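Local coordinates for protein putative endo-1,4-beta-xylanase (Bacteroides thetaiotaomicron VPI-5482, PDB 5MSX) that probably hydrolyses O-glycosidic bonds in plant pectin as a family 43 glycoside hydrolase, consistent with an arabinofuranosidase role in gut-bacterial rhamnogalacturonan II breakdown, at residues C[263-276]-C[286-298]. Residues are numbered along the deposited sequence; the frame is centred on the assembly and turned at random.
Sequences VFHPEGTDNYYFAY and RQTYVNQLKFNED. With EDO (1,2-ethanediol), chain B; EDO (1,2-ethanediol), chain D; EDO (1,2-ethanediol), chain V; EDO (1,2-ethanediol), chain U.
Tyr276 lays its ring across the start of the Tyr289 side chain: Tyr289 CB sits over one face, 4.0 Å from the centroid of the Tyr276 ring, in a CH-pi contact. A chi1 of 58° puts CG of Tyr276 between its own backbone N and carbonyl carbon, which turns the ring back over the neighbouring strand. Its edge meets the amide of Asn291 nearly in plane, with Tyr276 OH 3.1 Å from Asn291 ND2. Replacing Tyr276 by an alanine would probably uncover Tyr289 CB and leave the Asn291 amide without its flat neighbour, although Thr307 would still hold that amide. Backbone bonds fix the register beneath these side chains: Tyr276 and Tyr289 exchange both N-H...O bonds, as do Phe274 and Asn291, whose Phe274 N to Asn291 O bond is 2.8 Å long and nearly straight at 178°. On the face opposite Tyr276, Val290 packs CG2 against Ala275 CB at 4.0 Å and CG1 against Tyr273 CB at 3.9 Å. Farther along, Leu293 touches Tyr272 CB with CD2, and the edge of Phe295 points at the face of Tyr272, a T-shaped pair with planes at 85°. A water there accepts from Tyr272 N and lies close to Leu293 O. Outward, Ile39 of strand 37-42 backs Ala275, and Tyr289 OH bonds to Phe25 O. Thr288 OG1 bonds to Ile34 O, its side chain about 7 Å from that of Asp36, the predicted proton acceptor. The segments form an antiparallel hairpin, strands 272-278 and 287-293, within one blade of the five-bladed beta-propeller known for this family. Paired amides and largely apolar or aromatic side chains thus make the hairpin a buried part of the blade, with the polar ends of Thr288, Tyr289 and Asn291 satisfied by residues outside the hairpin.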
ATOM      1  N   VAL C 263      -6.007 -18.077  17.178  1.00 16.12           N
ATOM      2  CA  VAL C 263      -6.533 -19.104  16.282  1.00 16.79           C
ATOM      3  C   VAL C 263      -5.770 -19.065  14.962  1.00 17.65           C
ATOM      4  O   VAL C 263      -5.435 -18.004  14.443  1.00 16.89           O
ATOM      5  CB  VAL C 263      -8.074 -18.973  16.055  1.00 15.87           C
ATOM      6  CG1 VAL C 263      -8.589 -19.906  14.949  1.00 15.59           C
ATOM      7  CG2 VAL C 263      -8.805 -19.277  17.361  1.00 16.05           C
ATOM      8  N   PHE C 264      -5.473 -20.245  14.429  1.00 18.67           N
ATOM      9  CA  PHE C 264      -4.837 -20.354  13.136  1.00 20.08           C
ATOM     10  C   PHE C 264      -5.249 -21.651  12.415  1.00 19.63           C
ATOM     11  O   PHE C 264      -5.720 -22.600  13.031  1.00 18.80           O
ATOM     12  CB  PHE C 264      -3.298 -20.253  13.261  1.00 20.66           C
ATOM     13  CG  PHE C 264      -2.664 -21.468  13.851  1.00 22.12           C
ATOM     14  CD1 PHE C 264      -2.588 -21.627  15.213  1.00 24.15           C
ATOM     15  CD2 PHE C 264      -2.178 -22.483  13.020  1.00 24.66           C
ATOM     16  CE1 PHE C 264      -2.012 -22.776  15.767  1.00 26.12           C
ATOM     17  CE2 PHE C 264      -1.618 -23.643  13.545  1.00 24.75           C
ATOM     18  CZ  PHE C 264      -1.532 -23.791  14.920  1.00 25.89           C
ATOM     19  N   HIS C 265      -5.049 -21.650  11.101  1.00 21.60           N
ATOM     20  CA  HIS C 265      -5.188 -22.825  10.286  1.00 24.97           C
ATOM     21  C   HIS C 265      -4.036 -22.843   9.290  1.00 24.95           C
ATOM     22  O   HIS C 265      -3.730 -21.819   8.718  1.00 24.89           O
ATOM     23  CB  HIS C 265      -6.563 -22.857   9.585  1.00 26.95           C
ATOM     24  CG  HIS C 265      -6.761 -21.818   8.529  1.00 28.15           C
ATOM     25  ND1 HIS C 265      -6.515 -22.061   7.193  1.00 32.39           N
ATOM     26  CD2 HIS C 265      -7.274 -20.568   8.590  1.00 30.23           C
ATOM     27  CE1 HIS C 265      -6.823 -20.991   6.481  1.00 29.83           C
ATOM     28  NE2 HIS C 265      -7.288 -20.072   7.304  1.00 31.17           N
ATOM     29  N   PRO C 266      -3.381 -24.001   9.111  1.00 26.20           N
ATOM     30  CA  PRO C 266      -2.366 -24.113   8.054  1.00 29.29           C
ATOM     31  C   PRO C 266      -2.959 -23.763   6.684  1.00 30.24           C
ATOM     32  O   PRO C 266      -4.080 -24.155   6.389  1.00 28.23           O
ATOM     33  CB  PRO C 266      -1.961 -25.590   8.096  1.00 27.35           C
ATOM     34  CG  PRO C 266      -2.263 -26.017   9.495  1.00 28.69           C
ATOM     35  CD  PRO C 266      -3.459 -25.216   9.932  1.00 27.21           C
ATOM     36  N   GLU C 267      -2.210 -23.016   5.886  1.00 34.50           N
ATOM     37  CA  GLU C 267      -2.672 -22.568   4.569  1.00 39.21           C
ATOM     38  C   GLU C 267      -3.233 -23.727   3.716  1.00 36.41           C
ATOM     39  O   GLU C 267      -2.707 -24.831   3.726  1.00 32.56           O
ATOM     40  CB  GLU C 267      -1.528 -21.831   3.833  1.00 42.56           C
ATOM     41  CG  GLU C 267      -1.881 -21.186   2.491  1.00 46.70           C
ATOM     42  CD  GLU C 267      -2.904 -20.051   2.562  1.00 53.68           C
ATOM     43  OE1 GLU C 267      -3.591 -19.857   3.594  1.00 61.95           O
ATOM     44  OE2 GLU C 267      -3.041 -19.341   1.545  1.00 60.14           O
ATOM     45  N   GLY C 268      -4.319 -23.463   3.001  1.00 38.63           N
ATOM     46  CA  GLY C 268      -4.954 -24.494   2.179  1.00 38.26           C
ATOM     47  C   GLY C 268      -5.649 -25.624   2.933  1.00 39.82           C
ATOM     48  O   GLY C 268      -5.927 -26.641   2.316  1.00 40.13           O
ATOM     49  N   THR C 269      -5.937 -25.476   4.243  1.00 35.82           N
ATOM     50  CA  THR C 269      -6.696 -26.498   5.004  1.00 32.91           C
ATOM     51  C   THR C 269      -7.903 -25.887   5.710  1.00 31.91           C
ATOM     52  O   THR C 269      -7.990 -24.665   5.863  1.00 34.87           O
ATOM     53  CB  THR C 269      -5.845 -27.207   6.076  1.00 34.94           C
ATOM     54  OG1 THR C 269      -5.580 -26.313   7.180  1.00 32.28           O
ATOM     55  CG2 THR C 269      -4.526 -27.721   5.480  1.00 33.72           C
ATOM     56  N   ASP C 270      -8.825 -26.742   6.149  1.00 28.96           N
ATOM     57  CA  ASP C 270      -9.893 -26.333   7.077  1.00 27.80           C
ATOM     58  C   ASP C 270      -9.624 -26.848   8.501  1.00 26.36           C
ATOM     59  O   ASP C 270     -10.556 -27.060   9.274  1.00 26.73           O
ATOM     60  CB  ASP C 270     -11.257 -26.845   6.592  1.00 28.78           C
ATOM     61  CG  ASP C 270     -12.443 -26.209   7.358  1.00 30.27           C
ATOM     62  OD1 ASP C 270     -12.495 -24.967   7.438  1.00 33.96           O
ATOM     63  OD2 ASP C 270     -13.326 -26.938   7.874  1.00 30.70           O
ATOM     64  N   ASN C 271      -8.357 -27.064   8.851  1.00 24.32           N
ATOM     65  CA  ASN C 271      -8.023 -27.586  10.164  1.00 24.39           C
ATOM     66  C   ASN C 271      -7.676 -26.388  10.990  1.00 21.73           C
ATOM     67  O   ASN C 271      -6.658 -25.746  10.737  1.00 21.19           O
ATOM     68  CB  ASN C 271      -6.854 -28.568  10.088  1.00 25.93           C
ATOM     69  CG  ASN C 271      -7.126 -29.723   9.141  1.00 28.79           C
ATOM     70  OD1 ASN C 271      -6.251 -30.115   8.369  1.00 33.23           O
ATOM     71  ND2 ASN C 271      -8.342 -30.265   9.184  1.00 27.98           N
ATOM     72  N   TYR C 272      -8.551 -26.040  11.927  1.00 19.71           N
ATOM     73  CA  TYR C 272      -8.292 -24.900  12.808  1.00 18.89           C
ATOM     74  C   TYR C 272      -7.723 -25.401  14.144  1.00 17.80           C
ATOM     75  O   TYR C 272      -8.030 -26.517  14.582  1.00 15.89           O
ATOM     76  CB  TYR C 272      -9.572 -24.089  13.022  1.00 18.62           C
ATOM     77  CG  TYR C 272      -9.929 -23.212  11.866  1.00 18.51           C
ATOM     78  CD1 TYR C 272     -10.371 -23.758  10.662  1.00 18.97           C
ATOM     79  CD2 TYR C 272      -9.775 -21.835  11.938  1.00 18.29           C
ATOM     80  CE1 TYR C 272     -10.694 -22.952   9.582  1.00 18.23           C
ATOM     81  CE2 TYR C 272     -10.087 -21.024  10.858  1.00 17.86           C
ATOM     82  CZ  TYR C 272     -10.539 -21.586   9.692  1.00 17.99           C
ATOM     83  OH  TYR C 272     -10.835 -20.787   8.620  1.00 19.27           O
ATOM     84  N   TYR C 273      -6.882 -24.555  14.744  1.00 17.71           N
ATOM     85  CA  TYR C 273      -6.222 -24.796  16.030  1.00 17.91           C
ATOM     86  C   TYR C 273      -6.359 -23.561  16.914  1.00 17.20           C
ATOM     87  O   TYR C 273      -6.430 -22.443  16.424  1.00 16.72           O
ATOM     88  CB  TYR C 273      -4.726 -25.122  15.824  1.00 19.03           C
ATOM     89  CG  TYR C 273      -4.549 -26.373  15.013  1.00 20.78           C
ATOM     90  CD1 TYR C 273      -4.556 -27.637  15.611  1.00 21.37           C
ATOM     91  CD2 TYR C 273      -4.471 -26.298  13.631  1.00 22.79           C
ATOM     92  CE1 TYR C 273      -4.446 -28.791  14.840  1.00 22.85           C
ATOM     93  CE2 TYR C 273      -4.344 -27.438  12.852  1.00 23.84           C
ATOM     94  CZ  TYR C 273      -4.339 -28.674  13.457  1.00 23.79           C
ATOM     95  OH  TYR C 273      -4.248 -29.775  12.643  1.00 27.20           O
ATOM     96  N   PHE C 274      -6.383 -23.811  18.212  1.00 17.20           N
ATOM     97  CA  PHE C 274      -6.501 -22.802  19.273  1.00 17.27           C
ATOM     98  C   PHE C 274      -5.228 -22.899  20.125  1.00 16.72           C
ATOM     99  O   PHE C 274      -4.911 -23.971  20.650  1.00 16.13           O
ATOM    100  CB  PHE C 274      -7.753 -23.104  20.111  1.00 16.83           C
ATOM    101  CG  PHE C 274      -7.919 -22.230  21.314  1.00 17.40           C
ATOM    102  CD1 PHE C 274      -8.199 -20.850  21.171  1.00 18.11           C
ATOM    103  CD2 PHE C 274      -7.823 -22.762  22.595  1.00 16.58           C
ATOM    104  CE1 PHE C 274      -8.385 -20.046  22.285  1.00 18.36           C
ATOM    105  CE2 PHE C 274      -8.007 -21.953  23.723  1.00 17.20           C
ATOM    106  CZ  PHE C 274      -8.280 -20.605  23.577  1.00 17.46           C
ATOM    107  N   ALA C 275      -4.489 -21.802  20.225  1.00 15.72           N
ATOM    108  CA  ALA C 275      -3.315 -21.726  21.088  1.00 15.75           C
ATOM    109  C   ALA C 275      -3.684 -20.881  22.253  1.00 16.67           C
ATOM    110  O   ALA C 275      -4.388 -19.884  22.083  1.00 18.25           O
ATOM    111  CB  ALA C 275      -2.178 -21.084  20.365  1.00 15.83           C
ATOM    112  N   TYR C 276      -3.203 -21.248  23.439  1.00 16.56           N
ATOM    113  CA  TYR C 276      -3.545 -20.506  24.654  1.00 17.02           C
ATOM    114  C   TYR C 276      -2.412 -20.543  25.683  1.00 15.87           C
ATOM    115  O   TYR C 276      -1.639 -21.484  25.753  1.00 14.19           O
ATOM    116  CB  TYR C 276      -4.826 -21.048  25.271  1.00 16.79           C
ATOM    117  CG  TYR C 276      -4.747 -22.521  25.628  1.00 18.01           C
ATOM    118  CD1 TYR C 276      -4.934 -23.501  24.657  1.00 18.05           C
ATOM    119  CD2 TYR C 276      -4.474 -22.941  26.932  1.00 17.95           C
ATOM    120  CE1 TYR C 276      -4.857 -24.852  24.985  1.00 18.57           C
ATOM    121  CE2 TYR C 276      -4.383 -24.287  27.250  1.00 18.51           C
ATOM    122  CZ  TYR C 276      -4.581 -25.237  26.278  1.00 18.18           C
ATOM    123  OH  TYR C 276      -4.508 -26.591  26.590  1.00 19.49           O
ATOM    124  N   ARG C 286       4.294 -18.389  32.439  1.00 20.09           N
ATOM    125  CA  ARG C 286       3.272 -19.120  31.710  1.00 19.54           C
ATOM    126  C   ARG C 286       3.928 -19.869  30.562  1.00 17.99           C
ATOM    127  O   ARG C 286       4.998 -19.501  30.093  1.00 18.11           O
ATOM    128  CB  ARG C 286       2.215 -18.138  31.195  1.00 19.20           C
ATOM    129  CG  ARG C 286       1.550 -17.354  32.312  1.00 20.90           C
ATOM    130  CD  ARG C 286       0.883 -16.074  31.846  1.00 20.98           C
ATOM    131  NE  ARG C 286       1.831 -15.077  31.336  1.00 21.85           N
ATOM    132  CZ  ARG C 286       1.459 -13.866  30.917  1.00 21.40           C
ATOM    133  NH1 ARG C 286       0.184 -13.512  30.945  1.00 21.59           N
ATOM    134  NH2 ARG C 286       2.353 -13.004  30.468  1.00 21.56           N
ATOM    135  N   GLN C 287       3.274 -20.923  30.103  1.00 17.87           N
ATOM    136  CA  GLN C 287       3.630 -21.571  28.839  1.00 17.11           C
ATOM    137  C   GLN C 287       2.405 -21.629  27.960  1.00 16.19           C
ATOM    138  O   GLN C 287       1.292 -21.329  28.427  1.00 15.19           O
ATOM    139  CB  GLN C 287       4.232 -22.947  29.086  1.00 17.15           C
ATOM    140  CG  GLN C 287       5.625 -22.870  29.658  1.00 17.64           C
ATOM    141  CD  GLN C 287       6.313 -24.226  29.672  1.00 18.85           C
ATOM    142  OE1 GLN C 287       5.951 -25.090  30.454  1.00 19.69           O
ATOM    143  NE2 GLN C 287       7.294 -24.421  28.791  1.00 19.20           N
ATOM    144  N   THR C 288       2.629 -21.983  26.687  1.00 15.76           N
ATOM    145  CA  THR C 288       1.596 -21.956  25.633  1.00 15.17           C
ATOM    146  C   THR C 288       1.369 -23.364  25.130  1.00 14.51           C
ATOM    147  O   THR C 288       2.327 -24.143  24.995  1.00 14.85           O
ATOM    148  CB  THR C 288       1.923 -20.970  24.488  1.00 15.56           C
ATOM    149  OG1 THR C 288       1.813 -19.630  24.976  1.00 15.83           O
ATOM    150  CG2 THR C 288       0.939 -21.105  23.283  1.00 16.41           C
ATOM    151  N   TYR C 289       0.093 -23.706  24.938  1.00 13.44           N
ATOM    152  CA  TYR C 289      -0.343 -25.026  24.492  1.00 14.07           C
ATOM    153  C   TYR C 289      -1.254 -24.868  23.279  1.00 14.40           C
ATOM    154  O   TYR C 289      -1.862 -23.805  23.092  1.00 14.16           O
ATOM    155  CB  TYR C 289      -1.124 -25.723  25.622  1.00 14.76           C
ATOM    156  CG  TYR C 289      -0.255 -25.918  26.854  1.00 15.10           C
ATOM    157  CD1 TYR C 289      -0.082 -24.889  27.762  1.00 14.59           C
ATOM    158  CD2 TYR C 289       0.464 -27.079  27.047  1.00 15.70           C
ATOM    159  CE1 TYR C 289       0.736 -25.028  28.857  1.00 15.06           C
ATOM    160  CE2 TYR C 289       1.283 -27.239  28.169  1.00 16.00           C
ATOM    161  CZ  TYR C 289       1.421 -26.198  29.070  1.00 15.46           C
ATOM    162  OH  TYR C 289       2.217 -26.310  30.210  1.00 15.87           O
ATOM    163  N   VAL C 290      -1.385 -25.938  22.503  1.00 15.09           N
ATOM    164  CA  VAL C 290      -2.209 -25.945  21.267  1.00 15.87           C
ATOM    165  C   VAL C 290      -3.144 -27.166  21.290  1.00 16.11           C
ATOM    166  O   VAL C 290      -2.724 -28.294  21.640  1.00 15.18           O
ATOM    167  CB  VAL C 290      -1.326 -25.929  19.981  1.00 16.54           C
ATOM    168  CG1 VAL C 290      -2.174 -25.937  18.699  1.00 16.97           C
ATOM    169  CG2 VAL C 290      -0.442 -24.688  19.949  1.00 17.76           C
ATOM    170  N   ASN C 291      -4.408 -26.936  20.925  1.00 15.60           N
ATOM    171  CA  ASN C 291      -5.377 -28.020  20.681  1.00 16.24           C
ATOM    172  C   ASN C 291      -6.179 -27.699  19.454  1.00 16.93           C
ATOM    173  O   ASN C 291      -6.240 -26.541  19.008  1.00 16.67           O
ATOM    174  CB  ASN C 291      -6.355 -28.169  21.846  1.00 16.64           C
ATOM    175  CG  ASN C 291      -5.733 -28.828  23.033  1.00 17.30           C
ATOM    176  OD1 ASN C 291      -5.327 -30.013  22.974  1.00 18.37           O
ATOM    177  ND2 ASN C 291      -5.607 -28.077  24.103  1.00 16.09           N
ATOM    178  N   GLN C 292      -6.858 -28.714  18.951  1.00 19.16           N
ATOM    179  CA  GLN C 292      -7.802 -28.533  17.827  1.00 21.43           C
ATOM    180  C   GLN C 292      -9.006 -27.663  18.183  1.00 20.09           C
ATOM    181  O   GLN C 292      -9.476 -27.685  19.318  1.00 18.71           O
ATOM    182  CB  GLN C 292      -8.348 -29.888  17.356  1.00 24.24           C
ATOM    183  CG  GLN C 292      -7.289 -30.799  16.763  1.00 27.21           C
ATOM    184  CD  GLN C 292      -7.854 -32.189  16.481  1.00 31.32           C
ATOM    185  OE1 GLN C 292      -8.414 -32.845  17.353  1.00 34.96           O
ATOM    186  NE2 GLN C 292      -7.707 -32.628  15.269  1.00 33.12           N
ATOM    187  N   LEU C 293      -9.475 -26.909  17.191  1.00 19.58           N
ATOM    188  CA  LEU C 293     -10.671 -26.110  17.286  1.00 20.76           C
ATOM    189  C   LEU C 293     -11.630 -26.633  16.202  1.00 20.50           C
ATOM    190  O   LEU C 293     -11.276 -26.721  15.019  1.00 18.45           O
ATOM    191  CB  LEU C 293     -10.355 -24.625  17.078  1.00 22.50           C
ATOM    192  CG  LEU C 293     -11.603 -23.723  17.215  1.00 24.77           C
ATOM    193  CD1 LEU C 293     -11.622 -23.096  18.583  1.00 26.46           C
ATOM    194  CD2 LEU C 293     -11.634 -22.655  16.175  1.00 26.19           C
ATOM    195  N   LYS C 294     -12.843 -26.970  16.637  1.00 21.53           N
ATOM    196  CA  LYS C 294     -13.858 -27.569  15.768  1.00 22.14           C
ATOM    197  C   LYS C 294     -15.142 -26.757  15.820  1.00 20.73           C
ATOM    198  O   LYS C 294     -15.409 -25.999  16.775  1.00 17.71           O
ATOM    199  CB  LYS C 294     -14.147 -29.017  16.169  1.00 24.08           C
ATOM    200  CG  LYS C 294     -12.948 -29.933  15.970  1.00 27.89           C
ATOM    201  CD  LYS C 294     -13.308 -31.385  16.220  1.00 31.63           C
ATOM    202  CE  LYS C 294     -12.075 -32.267  16.154  1.00 36.64           C
ATOM    203  NZ  LYS C 294     -12.459 -33.675  15.861  1.00 39.29           N
ATOM    204  N   PHE C 295     -15.923 -26.927  14.759  1.00 19.66           N
ATOM    205  CA  PHE C 295     -17.164 -26.205  14.565  1.00 19.56           C
ATOM    206  C   PHE C 295     -18.297 -27.217  14.379  1.00 19.50           C
ATOM    207  O   PHE C 295     -18.098 -28.302  13.810  1.00 22.06           O
ATOM    208  CB  PHE C 295     -17.085 -25.297  13.321  1.00 17.90           C
ATOM    209  CG  PHE C 295     -15.973 -24.286  13.370  1.00 17.42           C
ATOM    210  CD1 PHE C 295     -14.692 -24.627  12.971  1.00 17.31           C
ATOM    211  CD2 PHE C 295     -16.210 -22.991  13.806  1.00 17.31           C
ATOM    212  CE1 PHE C 295     -13.648 -23.705  13.039  1.00 18.23           C
ATOM    213  CE2 PHE C 295     -15.188 -22.053  13.861  1.00 17.61           C
ATOM    214  CZ  PHE C 295     -13.897 -22.412  13.488  1.00 18.14           C
ATOM    215  N   ASN C 296     -19.481 -26.837  14.838  1.00 20.17           N
ATOM    216  CA  ASN C 296     -20.711 -27.538  14.496  1.00 18.97           C
ATOM    217  C   ASN C 296     -21.173 -27.055  13.139  1.00 19.95           C
ATOM    218  O   ASN C 296     -20.654 -26.042  12.602  1.00 18.88           O
ATOM    219  CB  ASN C 296     -21.762 -27.254  15.517  1.00 19.39           C
ATOM    220  CG  ASN C 296     -21.363 -27.696  16.897  1.00 19.58           C
ATOM    221  OD1 ASN C 296     -21.022 -28.864  17.110  1.00 18.63           O
ATOM    222  ND2 ASN C 296     -21.440 -26.779  17.862  1.00 19.67           N
ATOM    223  N   GLU C 297     -22.138 -27.760  12.547  1.00 20.48           N
ATOM    224  CA  GLU C 297     -22.555 -27.434  11.176  1.00 21.88           C
ATOM    225  C   GLU C 297     -23.132 -26.025  11.014  1.00 22.86           C
ATOM    226  O   GLU C 297     -22.938 -25.397   9.959  1.00 21.48           O
ATOM    227  CB  GLU C 297     -23.568 -28.452  10.628  1.00 23.19           C
ATOM    228  CG  GLU C 297     -24.131 -28.126   9.218  1.00 24.64           C
ATOM    229  CD  GLU C 297     -23.063 -27.967   8.124  1.00 27.53           C
ATOM    230  OE1 GLU C 297     -21.853 -28.259   8.361  1.00 30.04           O
ATOM    231  OE2 GLU C 297     -23.421 -27.548   6.984  1.00 31.29           O
ATOM    232  N   ASP C 298     -23.860 -25.541  12.028  1.00 24.21           N
ATOM    233  CA  ASP C 298     -24.369 -24.149  12.005  1.00 25.87           C
ATOM    234  C   ASP C 298     -23.286 -23.038  12.133  1.00 26.06           C
ATOM    235  O   ASP C 298     -23.623 -21.851  12.118  1.00 28.16           O
ATOM    236  CB  ASP C 298     -25.484 -23.938  13.049  1.00 28.31           C
ATOM    237  CG  ASP C 298     -25.018 -24.114  14.542  1.00 30.65           C
ATOM    238  OD1 ASP C 298     -23.823 -24.340  14.861  1.00 29.76           O
ATOM    239  OD2 ASP C 298     -25.905 -24.037  15.427  1.00 33.13           O
TER
HETATM  240  C1  EDO B 512     -13.243 -28.568  19.526  1.00 26.31           C
HETATM  241  O1  EDO B 512     -13.157 -27.141  19.744  1.00 22.39           O
HETATM  242  C2  EDO B 512     -12.579 -29.494  20.530  1.00 25.97           C
HETATM  243  O2  EDO B 512     -11.153 -29.214  20.692  1.00 24.53           O
HETATM  244  C1  EDO D 513      -2.141 -30.645   8.483  1.00 52.58           C
HETATM  245  O1  EDO D 513      -1.890 -29.224   8.522  1.00 49.67           O
HETATM  246  C2  EDO D 513      -3.026 -31.034   9.665  1.00 50.53           C
HETATM  247  O2  EDO D 513      -3.857 -29.911  10.036  1.00 46.25           O
HETATM  248  C1  EDO V 504      -3.451 -17.738  10.027  1.00 33.81           C
HETATM  249  O1  EDO V 504      -4.401 -18.816  10.123  1.00 33.89           O
HETATM  250  C2  EDO V 504      -2.285 -18.112   9.138  1.00 32.98           C
HETATM  251  O2  EDO V 504      -1.881 -19.471   9.344  1.00 31.42           O
HETATM  252  C1  EDO U 503       0.264  -8.941  30.230  1.00 38.88           C
HETATM  253  O1  EDO U 503      -1.046  -9.435  29.915  1.00 36.51           O
HETATM  254  C2  EDO U 503       1.302  -9.583  29.342  1.00 35.25           C
HETATM  255  O2  EDO U 503       0.901 -10.912  29.054  1.00 32.19           O
HETATM  256  O   HOH W   1     -10.864 -27.589  12.653  1.00 27.77           O